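Local atomic coordinates of Cag pathogenicity island protein (Cag10) (Helicobacter pylori 26695, PDB entry 6IQT), a protein that is a VirB8 homologue of the Cag type IV secretion system, a membrane protein that probably contributes to assembly of the secretion apparatus. Residues Q56-F65 and I149-I159. Residues are numbered along the deposited sequence; the frame is centred on the assembly and turned at random.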
ATOM      1  N   GLN A  56       7.106  -3.675  20.387  1.00 28.79           N
ATOM      2  CA  GLN A  56       6.139  -4.700  19.992  1.00 24.98           C
ATOM      3  C   GLN A  56       6.003  -4.768  18.475  1.00 24.85           C
ATOM      4  O   GLN A  56       6.035  -5.855  17.889  1.00 22.33           O
ATOM      5  CB  GLN A  56       4.795  -4.427  20.656  1.00 23.10           C
ATOM      6  CG  GLN A  56       4.781  -4.801  22.150  1.00 30.81           C
ATOM      7  CD  GLN A  56       3.364  -4.891  22.705  1.00 33.18           C
ATOM      8  OE1 GLN A  56       2.416  -5.144  21.962  1.00 34.00           O
ATOM      9  NE2 GLN A  56       3.216  -4.671  24.007  1.00 38.87           N
ATOM     10  N   LEU A  57       5.889  -3.609  17.820  1.00 21.92           N
ATOM     11  CA  LEU A  57       5.785  -3.569  16.363  1.00 24.18           C
ATOM     12  C   LEU A  57       6.945  -4.304  15.685  1.00 29.12           C
ATOM     13  O   LEU A  57       6.739  -5.112  14.767  1.00 25.63           O
ATOM     14  CB  LEU A  57       5.729  -2.109  15.905  1.00 24.98           C
ATOM     15  CG  LEU A  57       5.748  -1.860  14.398  1.00 31.50           C
ATOM     16  CD1 LEU A  57       4.599  -2.593  13.735  1.00 29.82           C
ATOM     17  CD2 LEU A  57       5.656  -0.360  14.106  1.00 29.52           C
HETATM   18  N   MSE A  58       8.172  -4.027  16.120  1.00 28.14           N
HETATM   19  CA  MSE A  58       9.384  -4.669  15.625  1.00 26.81           C
HETATM   20  C   MSE A  58       9.275  -6.212  15.646  1.00 28.70           C
HETATM   21  O   MSE A  58       9.737  -6.909  14.733  1.00 26.72           O
HETATM   22  CB  MSE A  58      10.562  -4.215  16.488  1.00 34.99           C
HETATM   23  CG  MSE A  58      10.975  -2.783  16.247  1.00 38.61           C
HETATM   24 SE   MSE A  58      11.280  -2.481  14.334  0.36 33.08          SE
HETATM   25  CE  MSE A  58       9.750  -1.350  13.958  1.00 32.58           C
ATOM     26  N   GLN A  59       8.625  -6.732  16.693  1.00 25.57           N
ATOM     27  CA  GLN A  59       8.451  -8.178  16.874  1.00 27.17           C
ATOM     28  C   GLN A  59       7.542  -8.809  15.820  1.00 25.43           C
ATOM     29  O   GLN A  59       7.623 -10.024  15.591  1.00 27.30           O
ATOM     30  CB  GLN A  59       7.861  -8.455  18.257  1.00 29.91           C
ATOM     31  CG  GLN A  59       8.851  -8.342  19.367  1.00 42.28           C
ATOM     32  CD  GLN A  59       9.518  -9.660  19.618  1.00 60.86           C
ATOM     33  OE1 GLN A  59       9.049 -10.459  20.432  1.00 64.85           O
ATOM     34  NE2 GLN A  59      10.599  -9.922  18.891  1.00 66.53           N
ATOM     35  N   TYR A  60       6.683  -8.020  15.191  1.00 23.98           N
ATOM     36  CA  TYR A  60       5.796  -8.506  14.142  1.00 22.98           C
ATOM     37  C   TYR A  60       6.359  -8.340  12.740  1.00 27.70           C
ATOM     38  O   TYR A  60       5.646  -8.632  11.773  1.00 26.01           O
ATOM     39  CB  TYR A  60       4.447  -7.780  14.222  1.00 21.88           C
ATOM     40  CG  TYR A  60       3.574  -8.356  15.279  1.00 28.61           C
ATOM     41  CD1 TYR A  60       2.760  -9.442  15.000  1.00 27.31           C
ATOM     42  CD2 TYR A  60       3.593  -7.852  16.579  1.00 30.27           C
ATOM     43  CE1 TYR A  60       1.963  -9.996  15.976  1.00 30.70           C
ATOM     44  CE2 TYR A  60       2.799  -8.400  17.563  1.00 37.36           C
ATOM     45  CZ  TYR A  60       1.989  -9.479  17.255  1.00 42.88           C
ATOM     46  OH  TYR A  60       1.190 -10.038  18.224  1.00 48.43           O
ATOM     47  N   CYS A  61       7.597  -7.866  12.596  1.00 24.93           N
ATOM     48  CA  CYS A  61       8.177  -7.555  11.292  1.00 25.30           C
ATOM     49  C   CYS A  61       9.378  -8.449  11.013  1.00 31.20           C
ATOM     50  O   CYS A  61      10.254  -8.608  11.871  1.00 30.36           O
ATOM     51  CB  CYS A  61       8.617  -6.084  11.229  1.00 25.58           C
ATOM     52  SG  CYS A  61       7.318  -4.855  11.463  1.00 28.78           S
ATOM     53  N   ASP A  62       9.435  -9.022   9.817  1.00 26.33           N
ATOM     54  CA  ASP A  62      10.691  -9.610   9.376  1.00 30.43           C
ATOM     55  C   ASP A  62      11.788  -8.546   9.402  1.00 32.14           C
ATOM     56  O   ASP A  62      11.528  -7.346   9.258  1.00 28.91           O
ATOM     57  CB  ASP A  62      10.560 -10.189   7.971  1.00 30.33           C
ATOM     58  CG  ASP A  62      11.843 -10.861   7.499  1.00 39.85           C
ATOM     59  OD1 ASP A  62      12.161 -11.956   8.006  1.00 34.66           O
ATOM     60  OD2 ASP A  62      12.556 -10.281   6.647  1.00 36.27           O
ATOM     61  N   VAL A  63      13.031  -8.991   9.611  1.00 30.15           N
ATOM     62  CA  VAL A  63      14.157  -8.054   9.615  1.00 32.11           C
ATOM     63  C   VAL A  63      14.148  -7.196   8.354  1.00 31.25           C
ATOM     64  O   VAL A  63      14.421  -5.992   8.409  1.00 32.25           O
ATOM     65  CB  VAL A  63      15.492  -8.809   9.784  1.00 34.25           C
ATOM     66  CG1 VAL A  63      15.715  -9.793   8.635  1.00 32.26           C
ATOM     67  CG2 VAL A  63      16.654  -7.813   9.885  1.00 41.20           C
ATOM     68  N   SER A  64      13.783  -7.783   7.206  1.00 31.60           N
ATOM     69  CA  SER A  64      13.789  -7.025   5.955  1.00 30.93           C
ATOM     70  C   SER A  64      12.699  -5.965   5.887  1.00 38.60           C
ATOM     71  O   SER A  64      12.755  -5.109   5.001  1.00 33.34           O
ATOM     72  CB  SER A  64      13.656  -7.965   4.757  1.00 36.57           C
ATOM     73  OG  SER A  64      12.390  -8.616   4.723  1.00 34.00           O
ATOM     74  N   PHE A  65      11.729  -5.975   6.803  1.00 32.80           N
ATOM     75  CA  PHE A  65      10.660  -4.991   6.803  1.00 26.52           C
ATOM     76  C   PHE A  65      10.749  -3.992   7.957  1.00 29.32           C
ATOM     77  O   PHE A  65       9.979  -3.024   7.980  1.00 28.30           O
ATOM     78  CB  PHE A  65       9.298  -5.726   6.834  1.00 26.11           C
ATOM     79  CG  PHE A  65       8.107  -4.816   6.741  1.00 25.47           C
ATOM     80  CD1 PHE A  65       7.848  -4.106   5.573  1.00 30.73           C
ATOM     81  CD2 PHE A  65       7.262  -4.648   7.831  1.00 24.53           C
ATOM     82  CE1 PHE A  65       6.758  -3.250   5.484  1.00 27.00           C
ATOM     83  CE2 PHE A  65       6.175  -3.794   7.755  1.00 32.15           C
ATOM     84  CZ  PHE A  65       5.920  -3.096   6.577  1.00 30.03           C
ATOM     85  N   ILE A 149       5.113 -11.510  23.110  1.00 45.83           N
ATOM     86  CA  ILE A 149       4.401 -10.500  22.348  1.00 44.88           C
ATOM     87  C   ILE A 149       3.846 -11.171  21.101  1.00 43.76           C
ATOM     88  O   ILE A 149       2.665 -11.021  20.757  1.00 46.76           O
ATOM     89  CB  ILE A 149       5.356  -9.346  21.985  1.00 43.58           C
ATOM     90  CG1 ILE A 149       5.853  -8.655  23.260  1.00 47.54           C
ATOM     91  CG2 ILE A 149       4.710  -8.374  20.980  1.00 39.75           C
ATOM     92  CD1 ILE A 149       4.740  -8.234  24.184  1.00 44.08           C
ATOM     93  N   ASN A 150       4.700 -11.935  20.429  1.00 30.77           N
ATOM     94  CA  ASN A 150       4.358 -12.593  19.166  1.00 30.95           C
ATOM     95  C   ASN A 150       4.804 -14.045  19.285  1.00 27.71           C
ATOM     96  O   ASN A 150       5.779 -14.463  18.654  1.00 31.82           O
ATOM     97  CB  ASN A 150       5.031 -11.859  18.003  1.00 24.99           C
ATOM     98  CG  ASN A 150       4.751 -12.477  16.644  1.00 31.95           C
ATOM     99  OD1 ASN A 150       3.779 -13.210  16.449  1.00 28.13           O
ATOM    100  ND2 ASN A 150       5.626 -12.180  15.688  1.00 29.43           N
ATOM    101  N   PRO A 151       4.127 -14.828  20.135  1.00 30.07           N
ATOM    102  CA  PRO A 151       4.619 -16.176  20.485  1.00 34.90           C
ATOM    103  C   PRO A 151       4.762 -17.137  19.325  1.00 28.13           C
ATOM    104  O   PRO A 151       5.572 -18.072  19.404  1.00 30.11           O
ATOM    105  CB  PRO A 151       3.547 -16.701  21.452  1.00 38.82           C
ATOM    106  CG  PRO A 151       2.789 -15.536  21.895  1.00 35.75           C
ATOM    107  CD  PRO A 151       2.879 -14.489  20.838  1.00 31.88           C
ATOM    108  N   PHE A 152       3.945 -17.003  18.287  1.00 25.78           N
ATOM    109  CA  PHE A 152       3.932 -17.978  17.209  1.00 24.76           C
ATOM    110  C   PHE A 152       4.707 -17.498  15.985  1.00 28.48           C
ATOM    111  O   PHE A 152       4.669 -18.153  14.942  1.00 33.12           O
ATOM    112  CB  PHE A 152       2.480 -18.338  16.855  1.00 26.60           C
ATOM    113  CG  PHE A 152       1.720 -18.977  18.004  1.00 32.62           C
ATOM    114  CD1 PHE A 152       2.356 -19.853  18.872  1.00 24.96           C
ATOM    115  CD2 PHE A 152       0.391 -18.672  18.237  1.00 37.42           C
ATOM    116  CE1 PHE A 152       1.672 -20.439  19.942  1.00 28.52           C
ATOM    117  CE2 PHE A 152      -0.292 -19.246  19.309  1.00 33.11           C
ATOM    118  CZ  PHE A 152       0.355 -20.127  20.163  1.00 32.92           C
ATOM    119  N   GLY A 153       5.423 -16.385  16.103  1.00 26.56           N
ATOM    120  CA  GLY A 153       6.293 -15.926  15.033  1.00 29.08           C
ATOM    121  C   GLY A 153       5.619 -15.483  13.744  1.00 29.44           C
ATOM    122  O   GLY A 153       6.141 -15.754  12.661  1.00 29.57           O
ATOM    123  N   PHE A 154       4.472 -14.807  13.828  1.00 25.13           N
ATOM    124  CA  PHE A 154       3.891 -14.162  12.648  1.00 28.07           C
ATOM    125  C   PHE A 154       4.779 -12.998  12.220  1.00 27.30           C
ATOM    126  O   PHE A 154       5.039 -12.096  13.025  1.00 24.49           O
ATOM    127  CB  PHE A 154       2.486 -13.671  12.987  1.00 26.30           C
ATOM    128  CG  PHE A 154       1.781 -12.954  11.873  1.00 25.06           C
ATOM    129  CD1 PHE A 154       0.999 -13.655  10.970  1.00 26.63           C
ATOM    130  CD2 PHE A 154       1.823 -11.572  11.780  1.00 23.99           C
ATOM    131  CE1 PHE A 154       0.309 -12.998   9.965  1.00 24.76           C
ATOM    132  CE2 PHE A 154       1.128 -10.905  10.768  1.00 24.90           C
ATOM    133  CZ  PHE A 154       0.380 -11.623   9.858  1.00 24.94           C
ATOM    134  N   LYS A 155       5.252 -13.006  10.965  1.00 26.14           N
ATOM    135  CA  LYS A 155       6.162 -11.963  10.489  1.00 26.35           C
ATOM    136  C   LYS A 155       5.662 -11.308   9.207  1.00 24.27           C
ATOM    137  O   LYS A 155       5.405 -11.994   8.218  1.00 24.32           O
ATOM    138  CB  LYS A 155       7.560 -12.524  10.246  1.00 22.57           C
ATOM    139  CG  LYS A 155       8.197 -13.150  11.485  1.00 23.55           C
ATOM    140  CD  LYS A 155       8.487 -12.108  12.542  1.00 26.03           C
ATOM    141  CE  LYS A 155       9.193 -12.788  13.735  1.00 36.76           C
ATOM    142  NZ  LYS A 155       9.513 -11.851  14.860  1.00 42.52           N
ATOM    143  N   VAL A 156       5.583  -9.971   9.216  1.00 22.80           N
ATOM    144  CA  VAL A 156       5.197  -9.189   8.042  1.00 22.40           C
ATOM    145  C   VAL A 156       6.436  -8.909   7.201  1.00 23.82           C
ATOM    146  O   VAL A 156       7.469  -8.476   7.723  1.00 22.92           O
ATOM    147  CB  VAL A 156       4.513  -7.874   8.459  1.00 23.69           C
ATOM    148  CG1 VAL A 156       4.195  -7.007   7.236  1.00 18.83           C
ATOM    149  CG2 VAL A 156       3.235  -8.181   9.264  1.00 29.99           C
ATOM    150  N   PHE A 157       6.330  -9.134   5.888  1.00 20.72           N
ATOM    151  CA  PHE A 157       7.447  -8.900   4.981  1.00 23.81           C
ATOM    152  C   PHE A 157       7.261  -7.685   4.102  1.00 28.60           C
ATOM    153  O   PHE A 157       8.253  -7.162   3.582  1.00 26.51           O
ATOM    154  CB  PHE A 157       7.671 -10.117   4.074  1.00 25.00           C
ATOM    155  CG  PHE A 157       8.355 -11.253   4.758  1.00 28.73           C
ATOM    156  CD1 PHE A 157       7.695 -11.987   5.744  1.00 27.87           C
ATOM    157  CD2 PHE A 157       9.657 -11.601   4.421  1.00 29.63           C
ATOM    158  CE1 PHE A 157       8.334 -13.052   6.392  1.00 25.17           C
ATOM    159  CE2 PHE A 157      10.299 -12.669   5.059  1.00 31.48           C
ATOM    160  CZ  PHE A 157       9.634 -13.395   6.045  1.00 29.24           C
ATOM    161  N   ASP A 158       6.031  -7.224   3.926  1.00 26.70           N
ATOM    162  CA  ASP A 158       5.768  -6.086   3.054  1.00 25.58           C
ATOM    163  C   ASP A 158       4.365  -5.583   3.320  1.00 29.18           C
ATOM    164  O   ASP A 158       3.519  -6.307   3.861  1.00 22.95           O
ATOM    165  CB  ASP A 158       5.918  -6.472   1.583  1.00 24.66           C
ATOM    166  CG  ASP A 158       6.526  -5.349   0.742  1.00 41.49           C
ATOM    167  OD1 ASP A 158       6.429  -4.164   1.151  1.00 35.09           O
ATOM    168  OD2 ASP A 158       7.107  -5.661  -0.324  1.00 48.32           O
ATOM    169  N   ILE A 159       4.114  -4.340   2.902  1.00 22.24           N
ATOM    170  CA  ILE A 159       2.798  -3.734   3.033  1.00 25.51           C
ATOM    171  C   ILE A 159       2.602  -2.787   1.857  1.00 36.54           C
ATOM    172  O   ILE A 159       3.559  -2.206   1.334  1.00 35.00           O
ATOM    173  CB  ILE A 159       2.633  -3.004   4.389  1.00 24.84           C
ATOM    174  CG1 ILE A 159       1.166  -2.668   4.661  1.00 28.07           C
ATOM    175  CG2 ILE A 159       3.480  -1.728   4.450  1.00 32.20           C
ATOM    176  CD1 ILE A 159       0.935  -2.073   6.062  1.00 33.96           C
TER
HETATM  177  O   HOH W   1      11.570 -10.223  13.785  1.00 41.48           O
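Cys61 and Val156 form a single backbone bridge that illustrates how a short linker between helices can dock on the outermost strand of this chain's sheet. Val156 N donates to Tyr60 O at 2.9 Å and Asp62 N returns a bond to Val156 O. One residue earlier, Gln59 O is gripped from opposite faces of its carbonyl plane by Asn150 ND2 and Lys155 NZ. A bend at chi2 (-67°) folds the lysine chain back, bringing Lys155 NZ 2.7 Å from Gln59 O, and a water joins its ammonium to Cys61 O. Asn150 in turn spans its own turn, with ND2 also donating to Phe154 O and OD1 accepting from Phe154 N.

Flat groups stack on both sides of the bridge. The Asn150 amide lies over one face of the Tyr60 ring, planes 15° apart, while Phe154 CD2 meets that ring at its edge. Asp62 sets CB 3.7 Å above the centre of the Phe157 ring, its carboxylate nearly parallel to it; OD2 accepts from Ser64 N and OG, the former closing an Asx turn.

Apolar contacts extend the seam. Ile149 CG2 touches both Gln56 CG and Tyr60 CE2, and Phe65 offers a face to Val156 CG1 and its edge to Ile159 CG2, 3.5 Å from CZ.

In the strand backbone, Phe157 and Asp158 form a classic beta bulge opposite Tyr134. At the dimer interface Asp158 makes a hydrogen bond to Ser46 and a salt bridge to Arg85 of the second subunit. Helices laid on a curved antiparallel sheet are characteristic of the NTF2-like fold of VirB8 proteins, the domain held in this chain, here joined through the segment that follows helix 50-59 to strand 154-163.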